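PDB 3M2P: UDP-N-acetylglucosamine 4-epimerase from Bacillus cereus, which probably interconverts UDP-N-acetylglucosamine and its C4 epimer, UDP-N-acetylgalactosamine, as a member of the NAD(P)-dependent epimerase/dehydratase family. Local coordinates for residues 200-204 / 285-289; 177-182 / 239-245; 51-56 / 88-94; 109-113 / 159-163. All blocks are in the same frame, centred on the assembly; numbering follows the deposited sequence.

Contact 1: residues 200-204 / 285-289; sequences LYAKD and AVEEI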
loop_
_atom_site.group_PDB
_atom_site.type_symbol
_atom_site.label_atom_id
_atom_site.label_comp_id
_atom_site.label_asym_id
_atom_site.label_seq_id
_atom_site.Cartn_x
_atom_site.Cartn_y
_atom_site.Cartn_z
ATOM N N LEU A 200 -19.705 -8.897 -4.705
ATOM C CA LEU A 200 -19.353 -10.269 -5.040
ATOM C C LEU A 200 -19.842 -11.226 -3.976
ATOM O O LEU A 200 -19.441 -11.128 -2.826
ATOM C CB LEU A 200 -17.839 -10.407 -5.183
ATOM C CG LEU A 200 -17.288 -11.826 -5.288
ATOM C CD1 LEU A 200 -17.664 -12.439 -6.619
ATOM C CD2 LEU A 200 -15.787 -11.814 -5.119
ATOM N N TYR A 201 -20.707 -12.153 -4.364
ATOM C CA TYR A 201 -21.249 -13.136 -3.439
ATOM C C TYR A 201 -20.109 -13.962 -2.853
ATOM O O TYR A 201 -19.198 -14.363 -3.572
ATOM C CB TYR A 201 -22.262 -14.015 -4.175
ATOM C CG TYR A 201 -23.043 -15.001 -3.327
ATOM C CD1 TYR A 201 -23.219 -14.810 -1.968
ATOM C CD2 TYR A 201 -23.642 -16.113 -3.912
ATOM C CE1 TYR A 201 -23.942 -15.716 -1.215
ATOM C CE2 TYR A 201 -24.373 -17.022 -3.168
ATOM C CZ TYR A 201 -24.518 -16.823 -1.822
ATOM O OH TYR A 201 -25.234 -17.745 -1.087
ATOM N N ALA A 202 -20.149 -14.189 -1.543
ATOM C CA ALA A 202 -19.116 -14.959 -0.866
ATOM C C ALA A 202 -18.893 -16.317 -1.530
ATOM O O ALA A 202 -17.761 -16.774 -1.640
ATOM C CB ALA A 202 -19.462 -15.138 0.603
ATOM N N LYS A 203 -19.967 -16.964 -1.975
ATOM C CA LYS A 203 -19.874 -18.288 -2.603
ATOM C C LYS A 203 -19.031 -18.234 -3.880
ATOM O O LYS A 203 -18.250 -19.136 -4.154
ATOM C CB LYS A 203 -21.276 -18.811 -2.899
ATOM C CG LYS A 203 -21.511 -20.260 -2.589
ATOM C CD LYS A 203 -22.746 -20.406 -1.706
ATOM C CE LYS A 203 -23.785 -21.376 -2.292
ATOM N NZ LYS A 203 -23.209 -22.672 -2.794
ATOM N N ASP A 204 -19.183 -17.155 -4.642
ATOM C CA ASP A 204 -18.389 -16.915 -5.843
ATOM C C ASP A 204 -16.946 -16.511 -5.542
ATOM O O ASP A 204 -16.064 -16.683 -6.375
ATOM C CB ASP A 204 -19.032 -15.815 -6.683
ATOM C CG ASP A 204 -20.282 -16.286 -7.418
ATOM O OD1 ASP A 204 -20.352 -17.483 -7.802
ATOM O OD2 ASP A 204 -21.187 -15.442 -7.618
ATOM N N ALA A 285 -28.193 -14.496 -6.042
ATOM C CA ALA A 285 -27.497 -14.702 -4.779
ATOM C C ALA A 285 -28.396 -14.456 -3.576
ATOM O O ALA A 285 -28.402 -15.212 -2.608
ATOM C CB ALA A 285 -26.294 -13.789 -4.716
ATOM N N VAL A 286 -29.150 -13.373 -3.645
ATOM C CA VAL A 286 -30.016 -12.975 -2.553
ATOM C C VAL A 286 -31.268 -13.855 -2.495
ATOM O O VAL A 286 -31.775 -14.146 -1.407
ATOM C CB VAL A 286 -30.373 -11.484 -2.670
ATOM C CG1 VAL A 286 -31.270 -11.067 -1.533
ATOM C CG2 VAL A 286 -29.097 -10.652 -2.677
ATOM N N GLU A 287 -31.752 -14.282 -3.664
ATOM C CA GLU A 287 -32.835 -15.267 -3.738
ATOM C C GLU A 287 -32.479 -16.459 -2.852
ATOM O O GLU A 287 -33.339 -17.024 -2.180
ATOM C CB GLU A 287 -33.062 -15.757 -5.183
ATOM C CG GLU A 287 -34.038 -14.932 -6.054
ATOM C CD GLU A 287 -34.229 -15.516 -7.482
ATOM O OE1 GLU A 287 -34.154 -16.761 -7.660
ATOM O OE2 GLU A 287 -34.460 -14.724 -8.432
ATOM N N GLU A 288 -31.198 -16.819 -2.857
ATOM C CA GLU A 288 -30.688 -17.991 -2.152
ATOM C C GLU A 288 -30.424 -17.690 -0.682
ATOM O O GLU A 288 -30.763 -18.480 0.199
ATOM C CB GLU A 288 -29.400 -18.486 -2.833
ATOM C CG GLU A 288 -28.737 -19.690 -2.169
ATOM C CD GLU A 288 -27.550 -20.225 -2.962
ATOM O OE1 GLU A 288 -27.758 -20.807 -4.052
ATOM O OE2 GLU A 288 -26.401 -20.075 -2.485
ATOM N N ILE A 289 -29.802 -16.545 -0.423
ATOM C CA ILE A 289 -29.554 -16.112 0.943
ATOM C C ILE A 289 -30.874 -16.050 1.691
ATOM O O ILE A 289 -30.980 -16.544 2.807
ATOM C CB ILE A 289 -28.841 -14.746 0.988
ATOM C CG1 ILE A 289 -27.482 -14.847 0.283
ATOM C CG2 ILE A 289 -28.690 -14.252 2.433
ATOM C CD1 ILE A 289 -26.710 -13.555 0.248
#

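Contact 2: residues 177-182 / 239-245; sequences FFRQAF and INNAFGN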
loop_
_atom_site.group_PDB
_atom_site.type_symbol
_atom_site.label_atom_id
_atom_site.label_comp_id
_atom_site.label_asym_id
_atom_site.label_seq_id
_atom_site.Cartn_x
_atom_site.Cartn_y
_atom_site.Cartn_z
ATOM N N PHE A 177 -30.320 -4.305 5.421
ATOM C CA PHE A 177 -31.422 -4.575 4.511
ATOM C C PHE A 177 -31.893 -6.019 4.662
ATOM O O PHE A 177 -33.087 -6.277 4.820
ATOM C CB PHE A 177 -31.024 -4.334 3.057
ATOM C CG PHE A 177 -30.753 -2.908 2.726
ATOM C CD1 PHE A 177 -31.211 -1.896 3.535
ATOM C CD2 PHE A 177 -30.059 -2.578 1.581
ATOM C CE1 PHE A 177 -30.965 -0.580 3.218
ATOM C CE2 PHE A 177 -29.814 -1.265 1.259
ATOM C CZ PHE A 177 -30.268 -0.266 2.079
ATOM N N PHE A 178 -30.948 -6.958 4.599
ATOM C CA PHE A 178 -31.278 -8.375 4.703
ATOM C C PHE A 178 -32.170 -8.618 5.907
ATOM O O PHE A 178 -33.278 -9.140 5.775
ATOM C CB PHE A 178 -30.018 -9.230 4.829
ATOM C CG PHE A 178 -29.382 -9.566 3.524
ATOM C CD1 PHE A 178 -30.141 -9.661 2.378
ATOM C CD2 PHE A 178 -28.019 -9.815 3.446
ATOM C CE1 PHE A 178 -29.549 -9.976 1.169
ATOM C CE2 PHE A 178 -27.421 -10.137 2.239
ATOM C CZ PHE A 178 -28.186 -10.218 1.102
ATOM N N ARG A 179 -31.671 -8.249 7.082
ATOM C CA ARG A 179 -32.436 -8.403 8.307
ATOM C C ARG A 179 -33.760 -7.655 8.215
ATOM O O ARG A 179 -34.824 -8.244 8.404
ATOM C CB ARG A 179 -31.634 -7.924 9.526
ATOM C CG ARG A 179 -30.882 -9.039 10.262
ATOM C CD ARG A 179 -29.479 -9.273 9.702
ATOM N NE ARG A 179 -28.514 -8.244 10.102
ATOM C CZ ARG A 179 -28.521 -7.604 11.268
ATOM N NH1 ARG A 179 -29.433 -7.892 12.189
ATOM N NH2 ARG A 179 -27.603 -6.684 11.518
ATOM N N GLN A 180 -33.688 -6.363 7.909
ATOM C CA GLN A 180 -34.875 -5.516 7.898
ATOM C C GLN A 180 -35.962 -6.060 6.968
ATOM O O GLN A 180 -37.092 -6.303 7.397
ATOM C CB GLN A 180 -34.505 -4.060 7.570
ATOM C CG GLN A 180 -33.661 -3.399 8.665
ATOM C CD GLN A 180 -33.297 -1.942 8.385
ATOM O OE1 GLN A 180 -33.561 -1.409 7.301
ATOM N NE2 GLN A 180 -32.678 -1.294 9.374
ATOM N N ALA A 181 -35.612 -6.269 5.703
ATOM C CA ALA A 181 -36.558 -6.788 4.726
ATOM C C ALA A 181 -37.105 -8.146 5.155
ATOM O O ALA A 181 -38.250 -8.479 4.873
ATOM C CB ALA A 181 -35.895 -6.888 3.359
ATOM N N PHE A 182 -36.272 -8.923 5.840
ATOM C CA PHE A 182 -36.651 -10.254 6.310
ATOM C C PHE A 182 -37.797 -10.221 7.322
ATOM O O PHE A 182 -38.654 -11.105 7.317
ATOM C CB PHE A 182 -35.443 -10.979 6.911
ATOM C CG PHE A 182 -35.787 -12.270 7.603
ATOM C CD1 PHE A 182 -36.173 -13.383 6.874
ATOM C CD2 PHE A 182 -35.714 -12.372 8.985
ATOM C CE1 PHE A 182 -36.490 -14.572 7.508
ATOM C CE2 PHE A 182 -36.026 -13.560 9.625
ATOM C CZ PHE A 182 -36.415 -14.661 8.885
ATOM N N ILE A 239 -33.253 -6.763 -2.881
ATOM C CA ILE A 239 -33.488 -7.441 -1.611
ATOM C C ILE A 239 -34.980 -7.442 -1.281
ATOM O O ILE A 239 -35.541 -8.486 -0.930
ATOM C CB ILE A 239 -32.671 -6.827 -0.460
ATOM C CG1 ILE A 239 -31.201 -7.227 -0.609
ATOM C CG2 ILE A 239 -33.218 -7.293 0.879
ATOM C CD1 ILE A 239 -30.219 -6.358 0.159
ATOM N N ASN A 240 -35.612 -6.275 -1.416
ATOM C CA ASN A 240 -37.057 -6.125 -1.234
ATOM C C ASN A 240 -37.908 -7.165 -1.969
ATOM O O ASN A 240 -38.727 -7.838 -1.349
ATOM C CB ASN A 240 -37.507 -4.725 -1.636
ATOM C CG ASN A 240 -37.483 -3.751 -0.481
ATOM O OD1 ASN A 240 -37.625 -2.543 -0.675
ATOM N ND2 ASN A 240 -37.311 -4.271 0.728
ATOM N N ASN A 241 -37.725 -7.286 -3.283
ATOM C CA ASN A 241 -38.465 -8.283 -4.066
ATOM C C ASN A 241 -38.269 -9.698 -3.525
ATOM O O ASN A 241 -39.219 -10.340 -3.080
ATOM C CB ASN A 241 -38.097 -8.228 -5.554
ATOM C CG ASN A 241 -38.273 -6.838 -6.152
ATOM O OD1 ASN A 241 -38.535 -5.864 -5.435
ATOM N ND2 ASN A 241 -38.121 -6.736 -7.474
ATOM N N ALA A 242 -37.027 -10.169 -3.553
ATOM C CA ALA A 242 -36.688 -11.489 -3.044
ATOM C C ALA A 242 -37.301 -11.809 -1.668
ATOM O O ALA A 242 -37.609 -12.969 -1.381
ATOM C CB ALA A 242 -35.175 -11.659 -3.015
ATOM N N PHE A 243 -37.484 -10.791 -0.827
ATOM C CA PHE A 243 -37.952 -11.009 0.548
ATOM C C PHE A 243 -39.422 -10.659 0.801
ATOM O O PHE A 243 -39.799 -10.359 1.943
ATOM C CB PHE A 243 -37.102 -10.214 1.536
ATOM C CG PHE A 243 -35.710 -10.731 1.692
ATOM C CD1 PHE A 243 -34.853 -10.791 0.608
ATOM C CD2 PHE A 243 -35.247 -11.133 2.931
ATOM C CE1 PHE A 243 -33.571 -11.257 0.750
ATOM C CE2 PHE A 243 -33.964 -11.593 3.077
ATOM C CZ PHE A 243 -33.126 -11.658 1.982
ATOM N N GLY A 244 -40.242 -10.689 -0.246
ATOM C CA GLY A 244 -41.649 -10.348 -0.115
ATOM C C GLY A 244 -41.900 -8.985 0.512
ATOM O O GLY A 244 -42.969 -8.730 1.066
ATOM N N ASN A 245 -40.915 -8.100 0.416
ATOM C CA ASN A 245 -41.048 -6.756 0.956
ATOM C C ASN A 245 -41.127 -5.713 -0.161
ATOM O O ASN A 245 -40.521 -4.644 -0.081
ATOM C CB ASN A 245 -39.883 -6.455 1.902
ATOM C CG ASN A 245 -40.201 -5.342 2.885
ATOM O OD1 ASN A 245 -41.368 -5.050 3.158
ATOM N ND2 ASN A 245 -39.161 -4.715 3.421
#

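Contact 3: residues 51-56 / 88-94; sequences YTLEDL and LTQNLYD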
loop_
_atom_site.group_PDB
_atom_site.type_symbol
_atom_site.label_atom_id
_atom_site.label_comp_id
_atom_site.label_asym_id
_atom_site.label_seq_id
_atom_site.Cartn_x
_atom_site.Cartn_y
_atom_site.Cartn_z
ATOM N N TYR A 51 0.654 -17.568 14.951
ATOM C CA TYR A 51 1.150 -16.855 13.775
ATOM C C TYR A 51 2.579 -16.345 13.920
ATOM O O TYR A 51 2.972 -15.337 13.330
ATOM C CB TYR A 51 0.181 -15.752 13.340
ATOM C CG TYR A 51 -1.132 -16.327 12.870
ATOM C CD1 TYR A 51 -1.293 -16.791 11.570
ATOM C CD2 TYR A 51 -2.197 -16.452 13.742
ATOM C CE1 TYR A 51 -2.482 -17.338 11.159
ATOM C CE2 TYR A 51 -3.389 -16.994 13.337
ATOM C CZ TYR A 51 -3.532 -17.433 12.051
ATOM O OH TYR A 51 -4.749 -17.958 11.672
ATOM N N THR A 52 3.364 -17.072 14.699
ATOM C CA THR A 52 4.778 -16.805 14.752
ATOM C C THR A 52 5.410 -17.681 13.689
ATOM O O THR A 52 4.847 -18.712 13.312
ATOM C CB THR A 52 5.347 -17.116 16.135
ATOM O OG1 THR A 52 5.018 -18.464 16.484
ATOM C CG2 THR A 52 4.754 -16.175 17.176
ATOM N N LEU A 53 6.563 -17.253 13.183
ATOM C CA LEU A 53 7.303 -18.019 12.182
ATOM C C LEU A 53 7.523 -19.416 12.686
ATOM O O LEU A 53 7.182 -20.382 12.017
ATOM C CB LEU A 53 8.662 -17.384 11.936
ATOM C CG LEU A 53 9.311 -17.613 10.582
ATOM C CD1 LEU A 53 10.717 -17.073 10.613
ATOM C CD2 LEU A 53 9.299 -19.065 10.213
ATOM N N GLU A 54 8.085 -19.502 13.888
ATOM C CA GLU A 54 8.544 -20.767 14.458
ATOM C C GLU A 54 7.391 -21.736 14.646
ATOM O O GLU A 54 7.567 -22.956 14.583
ATOM C CB GLU A 54 9.271 -20.537 15.788
ATOM C CG GLU A 54 8.411 -19.904 16.884
ATOM C CD GLU A 54 8.593 -18.385 17.030
ATOM O OE1 GLU A 54 9.132 -17.743 16.092
ATOM O OE2 GLU A 54 8.198 -17.847 18.098
ATOM N N ASP A 55 6.205 -21.183 14.858
ATOM C CA ASP A 55 5.025 -22.003 15.047
ATOM C C ASP A 55 4.377 -22.433 13.737
ATOM O O ASP A 55 3.964 -23.584 13.595
ATOM C CB ASP A 55 3.991 -21.281 15.887
ATOM C CG ASP A 55 2.904 -22.197 16.322
ATOM O OD1 ASP A 55 3.232 -23.237 16.922
ATOM O OD2 ASP A 55 1.731 -21.908 16.048
ATOM N N LEU A 56 4.265 -21.508 12.788
ATOM C CA LEU A 56 3.606 -21.820 11.519
ATOM C C LEU A 56 4.403 -22.892 10.781
ATOM O O LEU A 56 3.828 -23.804 10.169
ATOM C CB LEU A 56 3.435 -20.561 10.654
ATOM C CG LEU A 56 2.482 -19.515 11.238
ATOM C CD1 LEU A 56 2.729 -18.147 10.628
ATOM C CD2 LEU A 56 1.023 -19.958 11.083
ATOM N N LEU A 88 2.136 -10.907 10.274
ATOM C CA LEU A 88 1.548 -12.230 10.186
ATOM C C LEU A 88 1.756 -12.769 8.775
ATOM O O LEU A 88 2.022 -13.949 8.576
ATOM C CB LEU A 88 0.050 -12.160 10.532
ATOM C CG LEU A 88 -0.740 -13.472 10.641
ATOM C CD1 LEU A 88 -2.074 -13.258 11.298
ATOM C CD2 LEU A 88 -0.933 -14.139 9.287
ATOM N N THR A 89 1.631 -11.879 7.797
ATOM C CA THR A 89 1.764 -12.236 6.399
ATOM C C THR A 89 3.174 -12.724 6.087
ATOM O O THR A 89 3.345 -13.866 5.676
ATOM C CB THR A 89 1.335 -11.059 5.490
ATOM O OG1 THR A 89 -0.093 -11.013 5.443
ATOM C CG2 THR A 89 1.861 -11.213 4.071
ATOM N N GLN A 90 4.180 -11.878 6.306
ATOM C CA GLN A 90 5.577 -12.280 6.122
ATOM C C GLN A 90 5.961 -13.553 6.866
ATOM O O GLN A 90 6.755 -14.341 6.363
ATOM C CB GLN A 90 6.557 -11.170 6.496
ATOM C CG GLN A 90 7.994 -11.525 6.146
ATOM C CD GLN A 90 8.932 -10.339 6.223
ATOM O OE1 GLN A 90 8.781 -9.470 7.076
ATOM N NE2 GLN A 90 9.912 -10.298 5.332
ATOM N N ASN A 91 5.410 -13.756 8.055
ATOM C CA ASN A 91 5.675 -14.981 8.795
ATOM C C ASN A 91 5.213 -16.167 7.987
ATOM O O ASN A 91 5.947 -17.137 7.781
ATOM C CB ASN A 91 4.927 -15.001 10.127
ATOM C CG ASN A 91 5.585 -14.149 11.185
ATOM O OD1 ASN A 91 4.960 -13.825 12.190
ATOM N ND2 ASN A 91 6.840 -13.775 10.966
ATOM N N LEU A 92 3.963 -16.075 7.549
ATOM C CA LEU A 92 3.317 -17.121 6.772
ATOM C C LEU A 92 4.122 -17.482 5.528
ATOM O O LEU A 92 4.344 -18.657 5.255
ATOM C CB LEU A 92 1.912 -16.672 6.381
ATOM C CG LEU A 92 1.017 -17.736 5.779
ATOM C CD1 LEU A 92 0.628 -18.752 6.841
ATOM C CD2 LEU A 92 -0.192 -17.060 5.170
ATOM N N TYR A 93 4.560 -16.480 4.773
ATOM C CA TYR A 93 5.326 -16.757 3.565
ATOM C C TYR A 93 6.698 -17.355 3.898
ATOM O O TYR A 93 7.170 -18.256 3.195
ATOM C CB TYR A 93 5.431 -15.525 2.660
ATOM C CG TYR A 93 4.081 -14.993 2.204
ATOM C CD1 TYR A 93 2.923 -15.758 2.335
ATOM C CD2 TYR A 93 3.964 -13.734 1.626
ATOM C CE1 TYR A 93 1.689 -15.270 1.923
ATOM C CE2 TYR A 93 2.743 -13.246 1.217
ATOM C CZ TYR A 93 1.610 -14.011 1.369
ATOM O OH TYR A 93 0.392 -13.519 0.948
ATOM N N ASP A 94 7.319 -16.871 4.977
ATOM C CA ASP A 94 8.562 -17.457 5.497
ATOM C C ASP A 94 8.358 -18.935 5.820
ATOM O O ASP A 94 9.192 -19.785 5.513
ATOM C CB ASP A 94 9.010 -16.742 6.777
ATOM C CG ASP A 94 9.935 -15.568 6.512
ATOM O OD1 ASP A 94 10.401 -15.402 5.370
ATOM O OD2 ASP A 94 10.209 -14.809 7.467
#

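Contact 4: residues 109-113 / 159-163; sequences TISAY and RFAHL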
loop_
_atom_site.group_PDB
_atom_site.type_symbol
_atom_site.label_atom_id
_atom_site.label_comp_id
_atom_site.label_asym_id
_atom_site.label_seq_id
_atom_site.Cartn_x
_atom_site.Cartn_y
_atom_site.Cartn_z
ATOM N N THR A 109 -8.120 -6.583 -1.936
ATOM C CA THR A 109 -9.400 -5.882 -2.031
ATOM C C THR A 109 -9.498 -4.772 -3.059
ATOM O O THR A 109 -8.509 -4.133 -3.412
ATOM C CB THR A 109 -9.810 -5.257 -0.683
ATOM O OG1 THR A 109 -11.065 -4.581 -0.846
ATOM C CG2 THR A 109 -8.767 -4.258 -0.221
ATOM N N ILE A 110 -10.734 -4.531 -3.485
ATOM C CA ILE A 110 -11.098 -3.434 -4.375
ATOM C C ILE A 110 -10.728 -2.089 -3.752
ATOM O O ILE A 110 -10.607 -1.069 -4.442
ATOM C CB ILE A 110 -12.622 -3.499 -4.711
ATOM C CG1 ILE A 110 -13.022 -2.457 -5.752
ATOM C CG2 ILE A 110 -13.478 -3.373 -3.454
ATOM C CD1 ILE A 110 -14.443 -2.630 -6.222
ATOM N N SER A 111 -10.529 -2.112 -2.439
ATOM C CA SER A 111 -10.139 -0.927 -1.689
ATOM C C SER A 111 -8.683 -0.525 -1.931
ATOM O O SER A 111 -8.130 0.303 -1.200
ATOM C CB SER A 111 -10.392 -1.128 -0.191
ATOM O OG SER A 111 -11.765 -1.377 0.058
ATOM N N ALA A 112 -8.065 -1.114 -2.948
ATOM C CA ALA A 112 -6.736 -0.692 -3.375
ATOM C C ALA A 112 -6.917 0.389 -4.422
ATOM O O ALA A 112 -5.949 0.981 -4.890
ATOM C CB ALA A 112 -5.961 -1.858 -3.956
ATOM N N TYR A 113 -8.171 0.629 -4.793
ATOM C CA TYR A 113 -8.489 1.587 -5.830
ATOM C C TYR A 113 -9.328 2.703 -5.235
ATOM O O TYR A 113 -9.819 2.572 -4.119
ATOM C CB TYR A 113 -9.290 0.915 -6.927
ATOM C CG TYR A 113 -8.640 -0.271 -7.615
ATOM C CD1 TYR A 113 -7.500 -0.124 -8.381
ATOM C CD2 TYR A 113 -9.215 -1.528 -7.541
ATOM C CE1 TYR A 113 -6.935 -1.189 -9.020
ATOM C CE2 TYR A 113 -8.666 -2.600 -8.184
ATOM C CZ TYR A 113 -7.522 -2.434 -8.923
ATOM O OH TYR A 113 -6.978 -3.535 -9.570
ATOM N N ARG A 159 -7.828 -9.356 -5.612
ATOM C CA ARG A 159 -8.548 -8.153 -5.193
ATOM C C ARG A 159 -10.077 -8.325 -5.267
ATOM O O ARG A 159 -10.699 -7.958 -6.260
ATOM C CB ARG A 159 -8.089 -6.940 -6.000
ATOM C CG ARG A 159 -6.651 -6.593 -5.752
ATOM C CD ARG A 159 -6.168 -5.490 -6.647
ATOM N NE ARG A 159 -4.834 -5.045 -6.251
ATOM C CZ ARG A 159 -3.995 -4.390 -7.049
ATOM N NH1 ARG A 159 -4.342 -4.105 -8.301
ATOM N NH2 ARG A 159 -2.805 -4.011 -6.600
ATOM N N PHE A 160 -10.665 -8.881 -4.205
ATOM C CA PHE A 160 -12.113 -9.084 -4.108
ATOM C C PHE A 160 -12.915 -7.793 -4.164
ATOM O O PHE A 160 -12.518 -6.783 -3.591
ATOM C CB PHE A 160 -12.475 -9.813 -2.811
ATOM C CG PHE A 160 -11.956 -11.210 -2.741
ATOM C CD1 PHE A 160 -12.363 -12.159 -3.663
ATOM C CD2 PHE A 160 -11.064 -11.578 -1.755
ATOM C CE1 PHE A 160 -11.886 -13.431 -3.610
ATOM C CE2 PHE A 160 -10.584 -12.853 -1.693
ATOM C CZ PHE A 160 -10.989 -13.781 -2.625
ATOM N N ALA A 161 -14.051 -7.842 -4.855
ATOM C CA ALA A 161 -15.023 -6.755 -4.813
ATOM C C ALA A 161 -15.726 -6.842 -3.466
ATOM O O ALA A 161 -15.348 -7.651 -2.630
ATOM C CB ALA A 161 -16.024 -6.865 -5.963
ATOM N N HIS A 162 -16.733 -6.017 -3.241
ATOM C CA HIS A 162 -17.368 -5.986 -1.934
ATOM C C HIS A 162 -18.094 -7.285 -1.632
ATOM O O HIS A 162 -19.014 -7.668 -2.337
ATOM C CB HIS A 162 -18.293 -4.773 -1.816
ATOM C CG HIS A 162 -17.602 -3.483 -2.116
ATOM N ND1 HIS A 162 -16.696 -2.911 -1.253
ATOM C CD2 HIS A 162 -17.647 -2.675 -3.204
ATOM C CE1 HIS A 162 -16.226 -1.796 -1.785
ATOM N NE2 HIS A 162 -16.783 -1.633 -2.971
ATOM N N LEU A 163 -17.673 -7.968 -0.579
ATOM C CA LEU A 163 -18.258 -9.260 -0.274
ATOM C C LEU A 163 -19.604 -9.123 0.445
ATOM O O LEU A 163 -19.761 -8.285 1.338
ATOM C CB LEU A 163 -17.290 -10.138 0.543
ATOM C CG LEU A 163 -15.895 -10.419 -0.034
ATOM C CD1 LEU A 163 -15.146 -9.100 -0.165
ATOM C CD2 LEU A 163 -15.070 -11.389 0.823
#

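Contact 1: residues 200-204 / 285-289
The phenol ring of Tyr-201 is clasped on both faces: the methyl of Ala-285 lies over one, toward the rim, and CB of Lys-203, two residues on, lies over the other. Ala-285 CB is 3.9 Å from the ring centroid, a CH-pi contact that a small side chain makes without pushing the helix away. At the ring's edge stands the carboxylate of Glu-288, its plane turned 61° from the ring. Tyr-201 OH donates to Glu-288 OE2 over 3.0 Å, reaching the anti side of that oxygen from 30° out of the carboxylate plane. Tyr-201 closes strand 197-201 of the central sheet and is the N-cap residue of helix 202-212, so it spans from a strand-to-helix junction to helix 282-293. Its CG is trans to the backbone N (chi1 -173°), which swings the ring toward that last helix. The Tyr-201 side chain is about 7 Å from that of Phe-13, which binds UDP. Ile-289 CD1 adds an apolar touch, 3.8 Å from Tyr-201 CE1. Lys-203 NZ, 4.1 Å from Glu-288 OE2, is too far for a salt bridge but may favour the charged carboxylate, whose OE1 is hydrogen-bonded to the hydroxyl of Tyr-280.

Contact 2: residues 177-182 / 239-245
Ile-239 reaches Phe-177, Phe-178 and Ala-181 of helix 173-182 with its three outer carbons. Its chi1 of -74° sets CG1 beside the backbone N and CG2 trans to it, so the two branches part. CG2 drops onto the methyl of Ala-181, with Ile-239 CG2 to Ala-181 CB at 3.7 Å. CG1 lies against the Phe-178 ring, and Ile-239 CD1 runs on to Phe-177 CB, 3.6 Å away. Ala-181, with its short side chain, lets the end of helix 232-242 and the turn after it come close.

Phe-243, just past that helix, holds its CG beside its backbone N (chi1 -70°) and turns the ring toward helix 173-182, where it meets the Phe-178 ring and the backbone of Phe-182, Phe-243 CD2 lying 3.8 Å from Phe-182 CA. The Phe-178 and Phe-243 rings are nearly parallel, 23° apart, but slid so far that they barely overlap, touching through Phe-178 CD1 and Phe-243 CZ at 3.6 Å. Both also pack on helix 282-293, giving a three-helix apolar core, and the Phe-178 side chain is about 8 Å from that of UDP-binding Phe-13. Gly-244, at positive phi, is the C-prime residue of a Schellman motif that brings Asn-245 back to Ala-181. Across the packed faces hydrocarbon meets hydrocarbon, which implies shape fit and exclusion of water; the polar tie is at the helix ends, where the Asn-245 amide is bonded to Glu-185 O and Asn-248.

Contact 3: residues 51-56 / 88-94
Tyr-51 lays one face of its ring on Leu-88. Leu-88 CD1 is 3.8 Å from the ring centroid and 23° off its normal, a CH-pi contact, while CG of the leucine presses near the rim, 3.5 Å from Tyr-51 CD1. The leucine gets there because its CG is trans to its own backbone N (chi1 -174°), which bends the branched end toward the tyrosine. The Tyr-51 side chain also touches Arg-34, a UDP-binding residue. Thr-52, the N-cap residue, points away from helix 83-98; its OG1 accepts a weak capping bond from Asp-55 N at 3.4 Å and is also bonded to the Asp-50 carboxylate, a fitting task for a short hydroxyl side chain at a helix start. Leu-53 passes close to the Asn-91 side chain and continues to Asp-94, crossing it at about a right angle, with Leu-53 CG 3.9 Å from Asp-94 CB; the aspartate's polar end is held by Tyr-147 OH. One turn on, Leu-56 sends CD1 to within 3.9 Å of both Asn-91 CB and Leu-92 N.

Helix 53-59 docks on Asn-91, Leu-92 and Asp-94 of helix 83-98, and Tyr-51, just before it, on Leu-88. Gln-90 bonds to the backbone of Gly-77 and Ile-79 of the second subunit. In the alpha/beta packing of this Rossmann-type fold, Leu-88 and Leu-92 also lie on strand 65-68, whereas Thr-89 and Tyr-93 turn to helix 132-150.

Contact 4: residues 109-113 / 159-163
This contact lies at the end of a parallel strand pair in the Rossmann-type sheet: Thr-109, last residue of strand 103-109, bridges to Phe-160 of strand 154-164. The ladder closes with Ile-110 N donating to Phe-160 O at 2.9 Å, the donor tilted 29° from the carbonyl plane. The chain then leaves the sheet in a 3-10 turn. With OG1 of Thr-109 trans to its backbone N, on the carbonyl side, that hydroxyl accepts from Ser-111 N at 3.0 Å in a nearly straight bond (173°): an ST turn.

Ile-110 lays its CG2 methyl over a face of the His-162 imidazole, 3.8 Å from the ring centroid, while His-162 NE2 is bonded to Ser-263. Arg-159 reaches the far end of the turn by an extended chain, and its NH1 donates to Tyr-113 OH at 3.0 Å in a bent bond, tilted out of the guanidinium plane. Guanidinium and phenol planes stand almost perpendicular, 82° apart. Ala-112 CB lies over the guanidinium, 4.1 Å from Arg-159 NE; alanine's single methyl covers the flat group without hindering its edge bonds. Glu-141 forms a salt bridge with Arg-159 NE, and Asn-223 is bonded to Tyr-113 OH. Thr-109 also packs on Tyr-133 and Lys-137, spaced as in the YxxxK motif of short-chain dehydrogenases. A strand ending in a Ser/Thr-rich turn beside that pair is consistent with the active-site edge of an extended-type member of this superfamily.

Contacts 1, 2 and 4 are buried, whereas contact 3 is only partly so and lies beside the second subunit. Contacts 1 and 4 share the central sheet: strands 197-201 and 154-164 are neighbours, and Leu-200 N probably bonds to His-162 O. Contact 1 also touches contact 2, where Val-286 and Ile-289 of helix 282-293 meet Phe-178, and Val-286 meets Phe-243 as well. Contact 3 stands apart, its centre about 43 Å from that of contact 2, across the chain's centre. Chemistry follows place: strand pairing and a buried arginine in contact 4, a tyrosine–carboxylate bond in contact 1, almost pure hydrocarbon in contact 2, and leucines bordered by polar side chains in contact 3.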